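Side-chain contacts in Myo-inositol-1-phosphate synthase-related protein (Thermotoga maritima MSB8, PDB 3CIN), which binds nicotinamide-adenine-dinucleotide in a Rossmann-type domain and is related to the myo-inositol-1-phosphate synthases: residues P136-N141 with D338-G343; Y175-A180 with V206-E211. All coordinates share one frame; numbering follows the deposited sequence.

How the contacts relate
From the N terminus the chain first lays down strands 14-19, 58-65 and 96-97 of the parallel sheet, then reaches strand 138-141, where contact 1 begins. Helix 171-186 follows; segment 206-211, on helix 203-211, lies 26 residues beyond 175-180 and packs on it, closing the short loop of contact 2 around strand 189-193. After strand 214-217 and helix 225-238 the chain builds the mixed four-stranded sheet, and then helix 328-348 comes back to strand 138-141 and closes contact 1, so contact 2 is nested within the larger loop. The two centres lie about 15 Å apart, and the contacts touch where Ile139 CD1 meets Ala179 CB at 3.9 Å, joining the central strand to helix 171-186.

Contact 1. Residues P136-N141 with D338-G343; sequences PDVIVN and DLVRLG
Val140 and Val340 meet through one methyl each, Val140 CG2 lying 3.7 Å from Val340 CG1, and the two short side chains cross at about a right angle. On the strand, Val140 CG1 stands anti to the backbone N (chi1 173°), which leaves CG2 beside that N as the branch that reaches the helix. Val340 answers with CG1, the branch opposite its own carbonyl carbon, although its CB leaves the helix obliquely and does not aim straight at the strand. The same methyl serves a second neighbour more loosely: Val138 CG1 lies 4.2 Å from Val340 CG1, so the helix valine is shared by two strand residues that point to the same side of the sheet. Val138 turns its other branch onto the helix backbone, with CG2 coming to 3.6 Å from Val340 O. One turn on, it passes Gly343, where CG2 is 4.3 Å from the backbone carbon C. With no side chain on Gly343, the helix surface there is bare backbone, and the valine methyl can settle close to it. Ile139, between the two valines, points away, to the other side of the strand. On the far side of the helix Arg341 NH2 and Asp338 OD1 form a salt bridge of 2.8 Å; the oxygen lies 21° out of the guanidinium plane and the hydrogen bond is bent. Leu342 packs on helix 356-362, and Leu339 touches both that helix and Val192 of strand 189-193. The helix runs roughly antiparallel to strand 138-141, 146° between their directions. That strand lies beside 14-19 in a parallel sheet of Rossmann type, covered on this side by helix 328-348, with the Val140 side chain about 9 Å from the bound nicotinamide-adenine-dinucleotide.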
ATOM      1  N   PRO A 136     -16.910   5.721 -42.814  1.00 27.61           N
ATOM      2  CA  PRO A 136     -16.974   6.071 -41.393  1.00 29.06           C
ATOM      3  C   PRO A 136     -17.139   7.544 -41.122  1.00 27.48           C
ATOM      4  O   PRO A 136     -16.616   8.375 -41.876  1.00 28.55           O
ATOM      5  CB  PRO A 136     -15.593   5.663 -40.866  1.00 28.73           C
ATOM      6  CG  PRO A 136     -14.691   5.784 -42.082  1.00 29.21           C
ATOM      7  CD  PRO A 136     -15.574   5.259 -43.197  1.00 29.06           C
ATOM      8  N   ASP A 137     -17.822   7.854 -40.018  1.00 28.32           N
ATOM      9  CA  ASP A 137     -17.830   9.213 -39.441  1.00 28.84           C
ATOM     10  C   ASP A 137     -16.568   9.411 -38.589  1.00 27.76           C
ATOM     11  O   ASP A 137     -16.028  10.536 -38.534  1.00 28.72           O
ATOM     12  CB  ASP A 137     -19.059   9.372 -38.520  1.00 28.67           C
ATOM     13  CG  ASP A 137     -20.364   9.295 -39.265  1.00 31.84           C
ATOM     14  OD1 ASP A 137     -20.579  10.205 -40.062  1.00 33.55           O
ATOM     15  OD2 ASP A 137     -21.191   8.372 -39.047  1.00 30.86           O
ATOM     16  N   VAL A 138     -16.172   8.352 -37.879  1.00 28.94           N
ATOM     17  CA  VAL A 138     -15.115   8.443 -36.873  1.00 27.65           C
ATOM     18  C   VAL A 138     -14.092   7.350 -37.089  1.00 27.98           C
ATOM     19  O   VAL A 138     -14.451   6.157 -37.212  1.00 28.44           O
ATOM     20  CB  VAL A 138     -15.653   8.415 -35.435  1.00 30.48           C
ATOM     21  CG1 VAL A 138     -14.498   8.569 -34.421  1.00 30.67           C
ATOM     22  CG2 VAL A 138     -16.727   9.504 -35.235  1.00 25.80           C
ATOM     23  N   ILE A 139     -12.820   7.722 -37.145  1.00 28.56           N
ATOM     24  CA  ILE A 139     -11.714   6.771 -37.264  1.00 27.31           C
ATOM     25  C   ILE A 139     -11.001   6.754 -35.930  1.00 30.14           C
ATOM     26  O   ILE A 139     -10.605   7.821 -35.462  1.00 30.09           O
ATOM     27  CB  ILE A 139     -10.745   7.171 -38.409  1.00 27.64           C
ATOM     28  CG1 ILE A 139     -11.464   7.108 -39.750  1.00 30.35           C
ATOM     29  CG2 ILE A 139      -9.470   6.237 -38.464  1.00 28.53           C
ATOM     30  CD1 ILE A 139     -10.715   7.828 -40.827  1.00 34.27           C
ATOM     31  N   VAL A 140     -10.853   5.564 -35.346  1.00 27.28           N
ATOM     32  CA  VAL A 140     -10.230   5.385 -34.026  1.00 28.03           C
ATOM     33  C   VAL A 140      -8.871   4.721 -34.158  1.00 28.60           C
ATOM     34  O   VAL A 140      -8.776   3.640 -34.749  1.00 31.21           O
ATOM     35  CB  VAL A 140     -11.151   4.553 -33.085  1.00 31.53           C
ATOM     36  CG1 VAL A 140     -10.458   4.200 -31.765  1.00 31.46           C
ATOM     37  CG2 VAL A 140     -12.465   5.344 -32.757  1.00 32.41           C
ATOM     38  N   ASN A 141      -7.839   5.326 -33.563  1.00 28.72           N
ATOM     39  CA  ASN A 141      -6.507   4.844 -33.666  1.00 29.56           C
ATOM     40  C   ASN A 141      -6.146   4.143 -32.361  1.00 32.54           C
ATOM     41  O   ASN A 141      -5.949   4.802 -31.317  1.00 33.83           O
ATOM     42  CB  ASN A 141      -5.508   5.960 -33.951  1.00 31.59           C
ATOM     43  CG  ASN A 141      -4.117   5.458 -33.937  1.00 35.84           C
ATOM     44  OD1 ASN A 141      -3.905   4.269 -34.241  1.00 34.50           O
ATOM     45  ND2 ASN A 141      -3.148   6.313 -33.563  1.00 31.47           N
ATOM     46  N   ASP A 338     -17.782   6.896 -25.427  1.00 29.06           N
ATOM     47  CA  ASP A 338     -18.131   8.337 -25.432  1.00 30.35           C
ATOM     48  C   ASP A 338     -17.475   9.092 -26.606  1.00 29.37           C
ATOM     49  O   ASP A 338     -18.132   9.891 -27.280  1.00 31.35           O
ATOM     50  CB  ASP A 338     -17.689   9.040 -24.147  1.00 28.70           C
ATOM     51  CG  ASP A 338     -18.640   8.887 -22.997  1.00 29.52           C
ATOM     52  OD1 ASP A 338     -19.766   8.316 -23.122  1.00 31.98           O
ATOM     53  OD2 ASP A 338     -18.306   9.414 -21.891  1.00 29.86           O
ATOM     54  N   LEU A 339     -16.179   8.865 -26.802  1.00 30.21           N
ATOM     55  CA  LEU A 339     -15.378   9.633 -27.770  1.00 26.95           C
ATOM     56  C   LEU A 339     -15.898   9.495 -29.191  1.00 27.43           C
ATOM     57  O   LEU A 339     -15.924  10.467 -29.930  1.00 29.37           O
ATOM     58  CB  LEU A 339     -13.919   9.232 -27.725  1.00 28.34           C
ATOM     59  CG  LEU A 339     -13.181   9.745 -26.518  1.00 29.60           C
ATOM     60  CD1 LEU A 339     -11.875   8.939 -26.293  1.00 28.09           C
ATOM     61  CD2 LEU A 339     -12.899  11.238 -26.623  1.00 28.66           C
ATOM     62  N   VAL A 340     -16.339   8.308 -29.596  1.00 28.71           N
ATOM     63  CA  VAL A 340     -16.932   8.191 -30.909  1.00 28.81           C
ATOM     64  C   VAL A 340     -18.229   8.990 -31.057  1.00 31.21           C
ATOM     65  O   VAL A 340     -18.503   9.547 -32.122  1.00 29.43           O
ATOM     66  CB  VAL A 340     -17.155   6.709 -31.350  1.00 28.14           C
ATOM     67  CG1 VAL A 340     -15.820   5.936 -31.404  1.00 30.76           C
ATOM     68  CG2 VAL A 340     -18.234   5.999 -30.525  1.00 27.57           C
ATOM     69  N   ARG A 341     -19.049   9.049 -30.009  1.00 28.99           N
ATOM     70  CA  ARG A 341     -20.322   9.805 -30.065  1.00 28.42           C
ATOM     71  C   ARG A 341     -20.031  11.303 -30.005  1.00 29.23           C
ATOM     72  O   ARG A 341     -20.629  12.097 -30.709  1.00 27.89           O
ATOM     73  CB  ARG A 341     -21.218   9.398 -28.906  1.00 26.97           C
ATOM     74  CG  ARG A 341     -21.661   7.908 -28.983  1.00 26.86           C
ATOM     75  CD  ARG A 341     -22.594   7.522 -27.938  1.00 28.03           C
ATOM     76  NE  ARG A 341     -21.995   7.457 -26.616  1.00 29.38           N
ATOM     77  CZ  ARG A 341     -22.703   7.316 -25.479  1.00 32.70           C
ATOM     78  NH1 ARG A 341     -24.055   7.240 -25.482  1.00 28.84           N
ATOM     79  NH2 ARG A 341     -22.058   7.274 -24.331  1.00 30.90           N
ATOM     80  N   LEU A 342     -19.104  11.704 -29.148  1.00 28.76           N
ATOM     81  CA  LEU A 342     -18.682  13.093 -29.128  1.00 28.46           C
ATOM     82  C   LEU A 342     -18.030  13.518 -30.447  1.00 28.76           C
ATOM     83  O   LEU A 342     -18.105  14.698 -30.847  1.00 29.50           O
ATOM     84  CB  LEU A 342     -17.699  13.324 -27.987  1.00 28.86           C
ATOM     85  CG  LEU A 342     -18.216  13.181 -26.557  1.00 33.83           C
ATOM     86  CD1 LEU A 342     -17.037  13.189 -25.550  1.00 31.16           C
ATOM     87  CD2 LEU A 342     -19.266  14.247 -26.216  1.00 29.55           C
ATOM     88  N   GLY A 343     -17.351  12.603 -31.119  1.00 30.52           N
ATOM     89  CA  GLY A 343     -16.759  12.934 -32.426  1.00 31.02           C
ATOM     90  C   GLY A 343     -17.831  13.257 -33.451  1.00 29.91           C
ATOM     91  O   GLY A 343     -17.677  14.171 -34.247  1.00 31.29           O
TER

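Contact 2. Residues Y175-A180 with V206-E211; sequences YAYAAA and VELAKE. With NAD (nicotinamide-adenine-dinucleotide), chain F.
Leu208 reaches from helix 203-211 into the side of helix 171-186, and its CB points toward that helix. CG, anti to the backbone N (chi1 -176°), already touches the partner, standing 3.8 Å from Ala180 CB. Beyond it the branch CD2 fits between two residues of helix 171-186: it lies 3.7 Å from Ala180 CB and equally 3.7 Å from Tyr177 CD1. The alanine meets the leucine directly, its CB pointing toward helix 203-211. Tyr177 starts from the other direction, its CB pointing away, and only the ring swings back, so that the two side chains cross at about a right angle with the methyl oblique to the ring. Both helices belong to the Rossmann-type domain, following one another in chain order with strand 189-193 of the parallel sheet between them. Tyr177 also packs on Leu158 and Ile161 of helix 154-162. Two residues earlier on the same helix, Tyr175 reaches the bound nicotinamide-adenine-dinucleotide: its OH donates a hydrogen bond of 2.6 Å to the adenine N1A, which sits at the ring edge in the plane of the phenol, while Val99 N is hydrogen-bonded to the same hydroxyl oxygen.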
ATOM      1  N   TYR A 175      -1.737   7.477 -41.093  1.00 30.53           N
ATOM      2  CA  TYR A 175      -3.201   7.338 -40.960  1.00 27.06           C
ATOM      3  C   TYR A 175      -3.964   8.663 -40.735  1.00 29.11           C
ATOM      4  O   TYR A 175      -5.017   8.862 -41.350  1.00 28.64           O
ATOM      5  CB  TYR A 175      -3.562   6.369 -39.874  1.00 28.65           C
ATOM      6  CG  TYR A 175      -3.241   4.927 -40.106  1.00 28.43           C
ATOM      7  CD1 TYR A 175      -3.560   4.269 -41.299  1.00 30.35           C
ATOM      8  CD2 TYR A 175      -2.666   4.159 -39.088  1.00 29.15           C
ATOM      9  CE1 TYR A 175      -3.329   2.926 -41.451  1.00 29.35           C
ATOM     10  CE2 TYR A 175      -2.442   2.806 -39.247  1.00 28.91           C
ATOM     11  CZ  TYR A 175      -2.761   2.191 -40.447  1.00 28.15           C
ATOM     12  OH  TYR A 175      -2.474   0.842 -40.621  1.00 31.38           O
ATOM     13  N   ALA A 176      -3.454   9.545 -39.878  1.00 27.40           N
ATOM     14  CA  ALA A 176      -4.052  10.859 -39.671  1.00 27.10           C
ATOM     15  C   ALA A 176      -4.035  11.739 -40.964  1.00 34.42           C
ATOM     16  O   ALA A 176      -4.959  12.510 -41.239  1.00 30.16           O
ATOM     17  CB  ALA A 176      -3.335  11.603 -38.514  1.00 27.89           C
ATOM     18  N   TYR A 177      -2.936  11.658 -41.692  1.00 25.56           N
ATOM     19  CA  TYR A 177      -2.826  12.282 -42.993  1.00 28.68           C
ATOM     20  C   TYR A 177      -3.912  11.738 -43.928  1.00 27.83           C
ATOM     21  O   TYR A 177      -4.654  12.533 -44.531  1.00 27.59           O
ATOM     22  CB  TYR A 177      -1.429  12.081 -43.541  1.00 27.66           C
ATOM     23  CG  TYR A 177      -1.177  12.726 -44.868  1.00 27.70           C
ATOM     24  CD1 TYR A 177      -0.728  14.022 -44.973  1.00 30.57           C
ATOM     25  CD2 TYR A 177      -1.382  12.002 -46.039  1.00 29.82           C
ATOM     26  CE1 TYR A 177      -0.488  14.578 -46.193  1.00 30.51           C
ATOM     27  CE2 TYR A 177      -1.186  12.561 -47.246  1.00 28.68           C
ATOM     28  CZ  TYR A 177      -0.708  13.833 -47.330  1.00 33.79           C
ATOM     29  OH  TYR A 177      -0.465  14.366 -48.569  1.00 32.62           O
ATOM     30  N   ALA A 178      -3.965  10.425 -44.093  1.00 28.63           N
ATOM     31  CA  ALA A 178      -5.047   9.796 -44.843  1.00 30.37           C
ATOM     32  C   ALA A 178      -6.461  10.216 -44.372  1.00 29.54           C
ATOM     33  O   ALA A 178      -7.351  10.445 -45.205  1.00 27.98           O
ATOM     34  CB  ALA A 178      -4.914   8.269 -44.814  1.00 29.17           C
ATOM     35  N   ALA A 179      -6.650  10.352 -43.062  1.00 26.66           N
ATOM     36  CA  ALA A 179      -7.929  10.753 -42.494  1.00 26.77           C
ATOM     37  C   ALA A 179      -8.317  12.148 -42.972  1.00 28.38           C
ATOM     38  O   ALA A 179      -9.511  12.389 -43.229  1.00 28.86           O
ATOM     39  CB  ALA A 179      -7.965  10.620 -40.950  1.00 27.88           C
ATOM     40  N   ALA A 180      -7.349  13.074 -43.091  1.00 30.08           N
ATOM     41  CA  ALA A 180      -7.644  14.430 -43.565  1.00 29.22           C
ATOM     42  C   ALA A 180      -8.048  14.358 -45.024  1.00 27.09           C
ATOM     43  O   ALA A 180      -8.993  15.028 -45.447  1.00 30.91           O
ATOM     44  CB  ALA A 180      -6.447  15.365 -43.421  1.00 30.08           C
ATOM     45  N   VAL A 206      -2.942  19.594 -36.787  1.00 29.92           N
ATOM     46  CA  VAL A 206      -4.107  20.415 -36.412  1.00 31.47           C
ATOM     47  C   VAL A 206      -4.450  21.333 -37.607  1.00 30.47           C
ATOM     48  O   VAL A 206      -5.618  21.453 -37.986  1.00 33.46           O
ATOM     49  CB  VAL A 206      -3.909  21.219 -35.127  1.00 34.63           C
ATOM     50  CG1 VAL A 206      -5.108  22.094 -34.824  1.00 36.57           C
ATOM     51  CG2 VAL A 206      -3.649  20.236 -33.968  1.00 34.68           C
ATOM     52  N   GLU A 207      -3.435  21.916 -38.217  1.00 32.35           N
ATOM     53  CA  GLU A 207      -3.660  22.753 -39.404  1.00 32.59           C
ATOM     54  C   GLU A 207      -4.179  21.960 -40.607  1.00 32.77           C
ATOM     55  O   GLU A 207      -5.110  22.400 -41.289  1.00 33.10           O
ATOM     56  CB  GLU A 207      -2.382  23.459 -39.845  1.00 31.85           C
ATOM     57  CG  GLU A 207      -2.630  24.412 -41.005  1.00 41.21           C
ATOM     58  CD  GLU A 207      -1.439  25.321 -41.265  1.00 47.43           C
ATOM     59  OE1 GLU A 207      -0.312  24.976 -40.823  1.00 69.40           O
ATOM     60  OE2 GLU A 207      -1.638  26.385 -41.900  1.00 61.98           O
ATOM     61  N   LEU A 208      -3.569  20.818 -40.896  1.00 29.76           N
ATOM     62  CA  LEU A 208      -4.036  19.966 -41.977  1.00 26.75           C
ATOM     63  C   LEU A 208      -5.494  19.600 -41.707  1.00 30.88           C
ATOM     64  O   LEU A 208      -6.313  19.617 -42.617  1.00 31.53           O
ATOM     65  CB  LEU A 208      -3.172  18.698 -42.037  1.00 29.25           C
ATOM     66  CG  LEU A 208      -3.444  17.703 -43.175  1.00 30.75           C
ATOM     67  CD1 LEU A 208      -2.958  18.171 -44.487  1.00 29.69           C
ATOM     68  CD2 LEU A 208      -2.849  16.275 -42.901  1.00 30.03           C
ATOM     69  N   ALA A 209      -5.825  19.288 -40.443  1.00 30.58           N
ATOM     70  CA  ALA A 209      -7.207  18.899 -40.098  1.00 32.75           C
ATOM     71  C   ALA A 209      -8.210  20.053 -40.323  1.00 31.49           C
ATOM     72  O   ALA A 209      -9.293  19.840 -40.929  1.00 32.33           O
ATOM     73  CB  ALA A 209      -7.279  18.363 -38.626  1.00 33.39           C
ATOM     74  N   LYS A 210      -7.856  21.245 -39.868  1.00 30.45           N
ATOM     75  CA  LYS A 210      -8.737  22.404 -39.959  1.00 36.98           C
ATOM     76  C   LYS A 210      -9.029  22.665 -41.406  1.00 37.15           C
ATOM     77  O   LYS A 210     -10.155  23.055 -41.754  1.00 40.28           O
ATOM     78  CB  LYS A 210      -8.124  23.695 -39.379  1.00 35.10           C
ATOM     79  CG  LYS A 210      -7.883  23.651 -37.903  1.00 46.75           C
ATOM     80  CD  LYS A 210      -7.082  24.891 -37.458  1.00 47.97           C
ATOM     81  CE  LYS A 210      -7.306  25.215 -35.972  1.00 55.80           C
ATOM     82  NZ  LYS A 210      -6.255  26.129 -35.364  1.00 58.18           N
ATOM     83  N   GLU A 211      -8.010  22.468 -42.252  1.00 34.20           N
ATOM     84  CA  GLU A 211      -8.144  22.775 -43.679  1.00 32.47           C
ATOM     85  C   GLU A 211      -8.906  21.726 -44.445  1.00 32.85           C
ATOM     86  O   GLU A 211      -9.303  21.999 -45.585  1.00 33.66           O
ATOM     87  CB  GLU A 211      -6.787  22.953 -44.330  1.00 32.62           C
ATOM     88  CG  GLU A 211      -6.180  24.274 -43.923  1.00 35.61           C
ATOM     89  CD  GLU A 211      -4.712  24.382 -44.245  1.00 43.44           C
ATOM     90  OE1 GLU A 211      -4.203  23.487 -44.959  1.00 45.16           O
ATOM     91  OE2 GLU A 211      -4.085  25.374 -43.777  1.00 42.15           O
TER
HETATM   92  PA  NAD F 400      -2.271  -4.232 -28.626  1.00 30.21           P
HETATM   93  O1A NAD F 400      -3.077  -5.309 -27.950  1.00 30.14           O
HETATM   94  O2A NAD F 400      -0.892  -4.703 -28.973  1.00 32.40           O
HETATM   95  O5B NAD F 400      -3.019  -3.928 -29.971  1.00 29.79           O
HETATM   96  C5B NAD F 400      -2.399  -3.147 -30.990  1.00 33.91           C
HETATM   97  C4B NAD F 400      -2.931  -3.643 -32.323  1.00 31.32           C
HETATM   98  O4B NAD F 400      -2.521  -2.746 -33.342  1.00 31.01           O
HETATM   99  C3B NAD F 400      -2.449  -5.029 -32.732  1.00 31.00           C
HETATM  100  O3B NAD F 400      -3.513  -5.811 -33.250  1.00 28.33           O
HETATM  101  C2B NAD F 400      -1.423  -4.743 -33.821  1.00 33.16           C
HETATM  102  O2B NAD F 400      -1.197  -5.849 -34.651  1.00 29.18           O
HETATM  103  C1B NAD F 400      -2.049  -3.527 -34.468  1.00 30.92           C
HETATM  104  N9A NAD F 400      -1.134  -2.685 -35.243  1.00 26.88           N
HETATM  105  C8A NAD F 400       0.170  -2.379 -34.866  1.00 28.52           C
HETATM  106  N7A NAD F 400       0.635  -1.458 -35.778  1.00 29.18           N
HETATM  107  C5A NAD F 400      -0.362  -1.229 -36.695  1.00 28.23           C
HETATM  108  C6A NAD F 400      -0.406  -0.474 -37.870  1.00 30.78           C
HETATM  109  N6A NAD F 400       0.634   0.317 -38.282  1.00 31.10           N
HETATM  110  N1A NAD F 400      -1.609  -0.435 -38.548  1.00 26.93           N
HETATM  111  C2A NAD F 400      -2.687  -1.184 -38.112  1.00 28.62           C
HETATM  112  N3A NAD F 400      -2.633  -1.998 -37.000  1.00 26.17           N
HETATM  113  C4A NAD F 400      -1.465  -2.002 -36.325  1.00 26.24           C
HETATM  114  O3  NAD F 400      -2.238  -2.920 -27.756  1.00 28.15           O
HETATM  115  PN  NAD F 400      -3.435  -2.342 -26.905  1.00 29.79           P
HETATM  116  O1N NAD F 400      -3.202  -2.710 -25.478  1.00 31.96           O
HETATM  117  O2N NAD F 400      -4.736  -2.573 -27.598  1.00 29.80           O
HETATM  118  O5D NAD F 400      -3.111  -0.784 -26.962  1.00 31.31           O
HETATM  119  C5D NAD F 400      -3.354  -0.051 -28.141  1.00 32.51           C
HETATM  120  C4D NAD F 400      -2.743   1.343 -28.064  1.00 31.50           C
HETATM  121  O4D NAD F 400      -3.439   2.079 -27.095  1.00 31.31           O
HETATM  122  C3D NAD F 400      -1.265   1.405 -27.712  1.00 30.99           C
HETATM  123  O3D NAD F 400      -0.628   2.477 -28.455  1.00 34.51           O
HETATM  124  C2D NAD F 400      -1.316   1.815 -26.248  1.00 33.56           C
HETATM  125  O2D NAD F 400      -0.148   2.539 -25.852  1.00 38.87           O
HETATM  126  C1D NAD F 400      -2.513   2.740 -26.274  1.00 33.24           C
HETATM  127  N1N NAD F 400      -3.096   2.952 -24.951  1.00 36.64           N
HETATM  128  C2N NAD F 400      -3.573   1.914 -24.260  1.00 35.64           C
HETATM  129  C3N NAD F 400      -4.149   2.235 -23.001  1.00 42.39           C
HETATM  130  C7N NAD F 400      -4.905   1.181 -22.331  1.00 41.61           C
HETATM  131  O7N NAD F 400      -4.885  -0.047 -22.931  1.00 48.49           O
HETATM  132  N7N NAD F 400      -5.573   1.450 -21.198  1.00 57.75           N
HETATM  133  C4N NAD F 400      -4.197   3.525 -22.510  1.00 43.86           C
HETATM  134  C5N NAD F 400      -3.686   4.560 -23.238  1.00 51.05           C
HETATM  135  C6N NAD F 400      -3.147   4.243 -24.492  1.00 38.95           C